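Local atomic coordinates of azurocidin (Homo sapiens, PDB entry 1A7S), a protein that binds heparin and the lipopolysaccharide of Gram-negative bacteria, kills many of these bacteria and attracts monocytes and fibroblasts, as a serine protease homolog of neutrophil granules. Residues A[107-119]-A[203-215]. Residues are numbered along the deposited sequence; the frame is centred on the assembly and turned at random.
Sequences ILPLPLQNATVEA and FTRVALFRDWIDG. With NAG (2-acetamido-2-deoxy-beta-D-glucopyranose), chain C.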
loop_
_atom_site.group_PDB
_atom_site.type_symbol
_atom_site.label_atom_id
_atom_site.label_comp_id
_atom_site.label_asym_id
_atom_site.label_seq_id
_atom_site.Cartn_x
_atom_site.Cartn_y
_atom_site.Cartn_z
ATOM N N ILE A 107 -6.757 -7.066 9.201
ATOM C CA ILE A 107 -6.016 -7.663 8.101
ATOM C C ILE A 107 -6.831 -7.474 6.819
ATOM O O ILE A 107 -8.022 -7.752 6.733
ATOM C CB ILE A 107 -5.761 -9.155 8.373
ATOM C CG1 ILE A 107 -4.793 -9.320 9.554
ATOM C CG2 ILE A 107 -5.341 -9.918 7.138
ATOM C CD1 ILE A 107 -4.754 -10.764 10.102
ATOM N N LEU A 108 -6.126 -7.088 5.756
ATOM C CA LEU A 108 -6.710 -6.930 4.427
ATOM C C LEU A 108 -6.502 -8.247 3.641
ATOM O O LEU A 108 -5.369 -8.661 3.469
ATOM C CB LEU A 108 -5.951 -5.817 3.680
ATOM C CG LEU A 108 -6.428 -5.499 2.267
ATOM C CD1 LEU A 108 -7.867 -5.068 2.247
ATOM C CD2 LEU A 108 -5.551 -4.414 1.660
ATOM N N PRO A 109 -7.577 -8.864 3.176
ATOM C CA PRO A 109 -7.447 -10.129 2.442
ATOM C C PRO A 109 -6.921 -9.946 1.030
ATOM O O PRO A 109 -7.032 -8.876 0.428
ATOM C CB PRO A 109 -8.911 -10.665 2.384
ATOM C CG PRO A 109 -9.776 -9.539 2.696
ATOM C CD PRO A 109 -8.981 -8.527 3.461
ATOM N N LEU A 110 -6.344 -11.024 0.523
ATOM C CA LEU A 110 -5.669 -11.044 -0.759
ATOM C C LEU A 110 -6.465 -11.811 -1.800
ATOM O O LEU A 110 -7.164 -12.757 -1.482
ATOM C CB LEU A 110 -4.303 -11.754 -0.609
ATOM C CG LEU A 110 -3.335 -11.172 0.401
ATOM C CD1 LEU A 110 -2.155 -12.114 0.614
ATOM C CD2 LEU A 110 -2.788 -9.817 -0.120
ATOM N N PRO A 111 -6.241 -11.465 -3.077
ATOM C CA PRO A 111 -6.752 -12.280 -4.152
ATOM C C PRO A 111 -6.000 -13.609 -4.206
ATOM O O PRO A 111 -4.836 -13.716 -3.835
ATOM C CB PRO A 111 -6.461 -11.433 -5.386
ATOM C CG PRO A 111 -5.261 -10.600 -5.041
ATOM C CD PRO A 111 -5.354 -10.368 -3.569
ATOM N N LEU A 112 -6.671 -14.606 -4.784
ATOM C CA LEU A 112 -6.033 -15.867 -5.109
ATOM C C LEU A 112 -5.093 -15.702 -6.307
ATOM O O LEU A 112 -5.242 -14.754 -7.114
ATOM C CB LEU A 112 -7.091 -16.954 -5.439
ATOM C CG LEU A 112 -7.988 -17.372 -4.291
ATOM C CD1 LEU A 112 -9.135 -18.192 -4.794
ATOM C CD2 LEU A 112 -7.226 -18.158 -3.223
ATOM N N GLN A 113 -4.105 -16.564 -6.402
ATOM C CA GLN A 113 -3.149 -16.542 -7.469
ATOM C C GLN A 113 -3.835 -16.435 -8.805
ATOM O O GLN A 113 -4.776 -17.218 -9.124
ATOM C CB GLN A 113 -2.244 -17.767 -7.408
ATOM C CG GLN A 113 -1.191 -17.894 -8.481
ATOM C CD GLN A 113 -0.061 -16.869 -8.318
ATOM O OE1 GLN A 113 0.446 -16.632 -7.269
ATOM N NE2 GLN A 113 0.361 -16.317 -9.495
ATOM N N ASN A 114 -3.409 -15.524 -9.647
ATOM C CA ASN A 114 -3.880 -15.326 -10.987
ATOM C C ASN A 114 -5.294 -14.774 -11.099
ATOM O O ASN A 114 -5.836 -14.635 -12.176
ATOM C CB ASN A 114 -3.718 -16.539 -11.905
ATOM C CG ASN A 114 -2.313 -16.953 -12.145
ATOM O OD1 ASN A 114 -1.351 -16.187 -11.908
ATOM N ND2 ASN A 114 -2.107 -18.192 -12.587
ATOM N N ALA A 115 -5.887 -14.333 -10.003
ATOM C CA ALA A 115 -7.201 -13.683 -10.063
ATOM C C ALA A 115 -7.026 -12.371 -10.901
ATOM O O ALA A 115 -5.956 -11.801 -10.929
ATOM C CB ALA A 115 -7.721 -13.294 -8.695
ATOM N N THR A 116 -8.103 -12.023 -11.563
ATOM C CA THR A 116 -8.170 -10.870 -12.411
ATOM C C THR A 116 -9.183 -9.862 -11.915
ATOM O O THR A 116 -10.140 -10.184 -11.244
ATOM C CB THR A 116 -8.602 -11.237 -13.896
ATOM O OG1 THR A 116 -9.801 -11.984 -13.860
ATOM C CG2 THR A 116 -7.522 -12.222 -14.413
ATOM N N VAL A 117 -8.961 -8.650 -12.350
ATOM C CA VAL A 117 -9.847 -7.523 -12.126
ATOM C C VAL A 117 -10.011 -6.812 -13.467
ATOM O O VAL A 117 -9.049 -6.320 -14.060
ATOM C CB VAL A 117 -9.292 -6.615 -11.052
ATOM C CG1 VAL A 117 -7.867 -6.162 -11.310
ATOM C CG2 VAL A 117 -10.219 -5.571 -10.632
ATOM N N GLU A 118 -11.210 -6.880 -14.035
ATOM C CA GLU A 118 -11.443 -6.341 -15.351
ATOM C C GLU A 118 -11.503 -4.834 -15.411
ATOM O O GLU A 118 -11.853 -4.145 -14.464
ATOM C CB GLU A 118 -12.623 -7.001 -16.034
ATOM C CG GLU A 118 -13.956 -6.380 -15.906
ATOM C CD GLU A 118 -15.124 -7.205 -16.386
ATOM O OE1 GLU A 118 -14.931 -8.219 -17.068
ATOM O OE2 GLU A 118 -16.320 -6.779 -16.147
ATOM N N ALA A 119 -11.109 -4.308 -16.563
ATOM C CA ALA A 119 -11.242 -2.893 -16.849
ATOM C C ALA A 119 -12.691 -2.476 -16.534
ATOM O O ALA A 119 -13.637 -3.158 -16.787
ATOM C CB ALA A 119 -11.000 -2.572 -18.342
ATOM N N PHE A 203 -0.118 0.093 -10.109
ATOM C CA PHE A 203 -0.047 -0.699 -8.908
ATOM C C PHE A 203 0.526 -2.070 -9.253
ATOM O O PHE A 203 0.207 -2.641 -10.292
ATOM C CB PHE A 203 -1.486 -0.918 -8.331
ATOM C CG PHE A 203 -2.136 0.340 -7.857
ATOM C CD1 PHE A 203 -2.837 1.152 -8.681
ATOM C CD2 PHE A 203 -2.083 0.665 -6.515
ATOM C CE1 PHE A 203 -3.441 2.307 -8.277
ATOM C CE2 PHE A 203 -2.711 1.808 -6.044
ATOM C CZ PHE A 203 -3.343 2.657 -6.932
ATOM N N THR A 204 1.374 -2.600 -8.411
ATOM C CA THR A 204 1.840 -3.990 -8.599
ATOM C C THR A 204 0.662 -4.911 -8.546
ATOM O O THR A 204 -0.200 -4.763 -7.665
ATOM C CB THR A 204 2.827 -4.303 -7.453
ATOM O OG1 THR A 204 3.780 -3.265 -7.487
ATOM C CG2 THR A 204 3.443 -5.713 -7.635
ATOM N N ARG A 205 0.564 -5.839 -9.487
ATOM C CA ARG A 205 -0.547 -6.763 -9.570
ATOM C C ARG A 205 -0.373 -7.886 -8.550
ATOM O O ARG A 205 0.297 -8.871 -8.796
ATOM C CB ARG A 205 -0.654 -7.298 -10.985
ATOM C CG ARG A 205 -1.917 -8.163 -11.195
ATOM C CD ARG A 205 -2.037 -8.687 -12.668
ATOM N NE ARG A 205 -2.431 -7.559 -13.538
ATOM C CZ ARG A 205 -3.672 -7.250 -13.890
ATOM N NH1 ARG A 205 -4.716 -7.854 -13.272
ATOM N NH2 ARG A 205 -3.910 -6.332 -14.772
ATOM N N VAL A 206 -0.994 -7.728 -7.410
ATOM C CA VAL A 206 -0.840 -8.607 -6.259
ATOM C C VAL A 206 -1.124 -10.049 -6.601
ATOM O O VAL A 206 -0.428 -10.970 -6.135
ATOM C CB VAL A 206 -1.642 -8.136 -5.068
ATOM C CG1 VAL A 206 -1.591 -9.127 -3.899
ATOM C CG2 VAL A 206 -1.142 -6.795 -4.546
ATOM N N ALA A 207 -2.150 -10.290 -7.392
ATOM C CA ALA A 207 -2.551 -11.657 -7.686
ATOM C C ALA A 207 -1.473 -12.478 -8.387
ATOM O O ALA A 207 -1.503 -13.706 -8.338
ATOM C CB ALA A 207 -3.832 -11.690 -8.484
ATOM N N LEU A 208 -0.524 -11.817 -9.021
ATOM C CA LEU A 208 0.583 -12.568 -9.656
ATOM C C LEU A 208 1.497 -13.187 -8.624
ATOM O O LEU A 208 2.291 -14.064 -8.964
ATOM C CB LEU A 208 1.401 -11.637 -10.535
ATOM C CG LEU A 208 0.750 -11.071 -11.772
ATOM C CD1 LEU A 208 1.708 -10.115 -12.470
ATOM C CD2 LEU A 208 0.286 -12.227 -12.647
ATOM N N PHE A 209 1.492 -12.637 -7.413
ATOM C CA PHE A 209 2.481 -12.964 -6.359
ATOM C C PHE A 209 1.852 -13.720 -5.197
ATOM O O PHE A 209 2.522 -13.919 -4.185
ATOM C CB PHE A 209 3.068 -11.649 -5.810
ATOM C CG PHE A 209 3.836 -10.877 -6.850
ATOM C CD1 PHE A 209 5.181 -11.119 -6.972
ATOM C CD2 PHE A 209 3.235 -9.935 -7.619
ATOM C CE1 PHE A 209 5.855 -10.530 -8.035
ATOM C CE2 PHE A 209 3.892 -9.288 -8.624
ATOM C CZ PHE A 209 5.217 -9.605 -8.851
ATOM N N ARG A 210 0.609 -14.189 -5.299
ATOM C CA ARG A 210 -0.017 -14.806 -4.112
ATOM C C ARG A 210 0.711 -16.020 -3.598
ATOM O O ARG A 210 0.894 -16.172 -2.396
ATOM C CB ARG A 210 -1.476 -15.116 -4.380
ATOM C CG ARG A 210 -2.198 -15.844 -3.288
ATOM C CD ARG A 210 -2.272 -15.049 -1.966
ATOM N NE ARG A 210 -2.870 -15.842 -0.909
ATOM C CZ ARG A 210 -4.173 -15.985 -0.708
ATOM N NH1 ARG A 210 -5.045 -15.404 -1.460
ATOM N NH2 ARG A 210 -4.606 -16.762 0.308
ATOM N N ASP A 211 1.075 -16.945 -4.470
ATOM C CA ASP A 211 1.774 -18.141 -4.007
ATOM C C ASP A 211 3.099 -17.742 -3.344
ATOM O O ASP A 211 3.496 -18.333 -2.316
ATOM C CB ASP A 211 2.053 -19.104 -5.171
ATOM C CG ASP A 211 0.814 -19.752 -5.757
ATOM O OD1 ASP A 211 -0.282 -19.632 -5.215
ATOM O OD2 ASP A 211 1.023 -20.459 -6.787
ATOM N N TRP A 212 3.809 -16.775 -3.931
ATOM C CA TRP A 212 5.075 -16.339 -3.291
ATOM C C TRP A 212 4.841 -15.705 -1.948
ATOM O O TRP A 212 5.516 -16.013 -0.963
ATOM C CB TRP A 212 5.822 -15.398 -4.264
ATOM C CG TRP A 212 7.062 -14.833 -3.580
ATOM C CD1 TRP A 212 8.273 -15.362 -3.499
ATOM C CD2 TRP A 212 7.106 -13.587 -2.870
ATOM N NE1 TRP A 212 9.122 -14.616 -2.773
ATOM C CE2 TRP A 212 8.425 -13.478 -2.378
ATOM C CE3 TRP A 212 6.195 -12.576 -2.623
ATOM C CZ2 TRP A 212 8.869 -12.388 -1.640
ATOM C CZ3 TRP A 212 6.637 -11.479 -1.858
ATOM C CH2 TRP A 212 7.950 -11.440 -1.366
ATOM N N ILE A 213 3.813 -14.860 -1.839
ATOM C CA ILE A 213 3.422 -14.253 -0.566
ATOM C C ILE A 213 3.139 -15.329 0.477
ATOM O O ILE A 213 3.597 -15.286 1.612
ATOM C CB ILE A 213 2.197 -13.331 -0.786
ATOM C CG1 ILE A 213 2.544 -12.051 -1.537
ATOM C CG2 ILE A 213 1.561 -12.976 0.578
ATOM C CD1 ILE A 213 1.412 -11.215 -2.016
ATOM N N ASP A 214 2.350 -16.352 0.060
ATOM C CA ASP A 214 2.017 -17.428 1.009
ATOM C C ASP A 214 3.277 -18.123 1.497
ATOM O O ASP A 214 3.351 -18.544 2.673
ATOM C CB ASP A 214 1.103 -18.436 0.347
ATOM C CG ASP A 214 -0.312 -17.977 0.174
ATOM O OD1 ASP A 214 -0.679 -16.883 0.639
ATOM O OD2 ASP A 214 -1.053 -18.753 -0.477
ATOM N N GLY A 215 4.271 -18.279 0.647
ATOM C CA GLY A 215 5.521 -18.904 1.089
ATOM C C GLY A 215 6.159 -18.082 2.229
ATOM O O GLY A 215 6.591 -18.621 3.228
HETATM C C1 NAG C . -0.831 -18.664 -12.904
HETATM C C2 NAG C . -0.796 -20.223 -12.797
HETATM C C3 NAG C . 0.658 -20.658 -13.135
HETATM C C4 NAG C . 0.981 -20.136 -14.540
HETATM C C5 NAG C . 0.872 -18.568 -14.520
HETATM C C6 NAG C . 1.220 -17.905 -15.788
HETATM C C7 NAG C . -2.038 -21.242 -10.921
HETATM C C8 NAG C . -2.020 -21.578 -9.506
HETATM N N2 NAG C . -0.962 -20.554 -11.382
HETATM O O3 NAG C . 0.691 -22.092 -13.137
HETATM O O4 NAG C . 2.348 -20.485 -14.818
HETATM O O5 NAG C . -0.541 -18.290 -14.226
HETATM O O6 NAG C . 0.379 -18.317 -16.836
HETATM O O7 NAG C . -2.842 -21.661 -11.625
HETATM O O HOH W 1 3.264 -16.150 -6.789
HETATM O O HOH W 2 -5.118 -9.323 -10.942
HETATM O O HOH W 3 -7.041 -8.736 -15.058
HETATM O O HOH W 4 -6.479 -5.229 -14.691
#
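The side chain of Gln113 reaches over the start of helix 210-218 and meets backbone on both sides of Phe209. Its OE1 accepts from Asp211 N at 2.9 Å, an almost straight bond (178°) in the plane of the amide. Its NE2 gives one hydrogen to Leu208 O and the other to Asn114 OD1. With CG anti to the backbone N, the bend at chi2 (71°) brings the amide to the first turn of the helix. These bonds hold it from both ends. A water joins OE1 to Trp212 N.

Ala207 is a small bump. Its CB fits a hollow formed by the Pro111 ring and the carbonyls of Leu112 and Ala115, at the base of the type II turn from Leu112 to Ala115. It lies 3.2 Å from Ala115 O and 3.9 Å from Pro111 CG. Ala207 O takes a bond from Asn114 N. Beside it, Val206 CG1 packs against Pro111 CD and Leu110 CD2. The other branch of Leu110, CD1, lies 3.8 Å from Ile213 CG2.

The CB, CG and CD of Arg210 lie against Pro111 O, and CD also meets Leu110 CD1. Its NH1 bonds Pro111 O at 2.9 Å, from above the carbonyl plane, while NE forms a salt bridge with Asp214. Near Val117 the contact is largely through water: waters link Arg205 to the carbonyls of Ala115 and Val117, and Arg205 NE bonds Asn158 O.

Asn114 carries an N-linked sugar. The contact ties the interdomain connection of the chymotrypsin-like fold to the end of strand 201-205, the 3-10 turn 206-208 and the start of the C-terminal helix. Leu110 and Ile213 also touch Ile31 of strand 23-32, Pro111 touches His186 of strand 184-192, and Val117 packs on Val159 of strand 158-162.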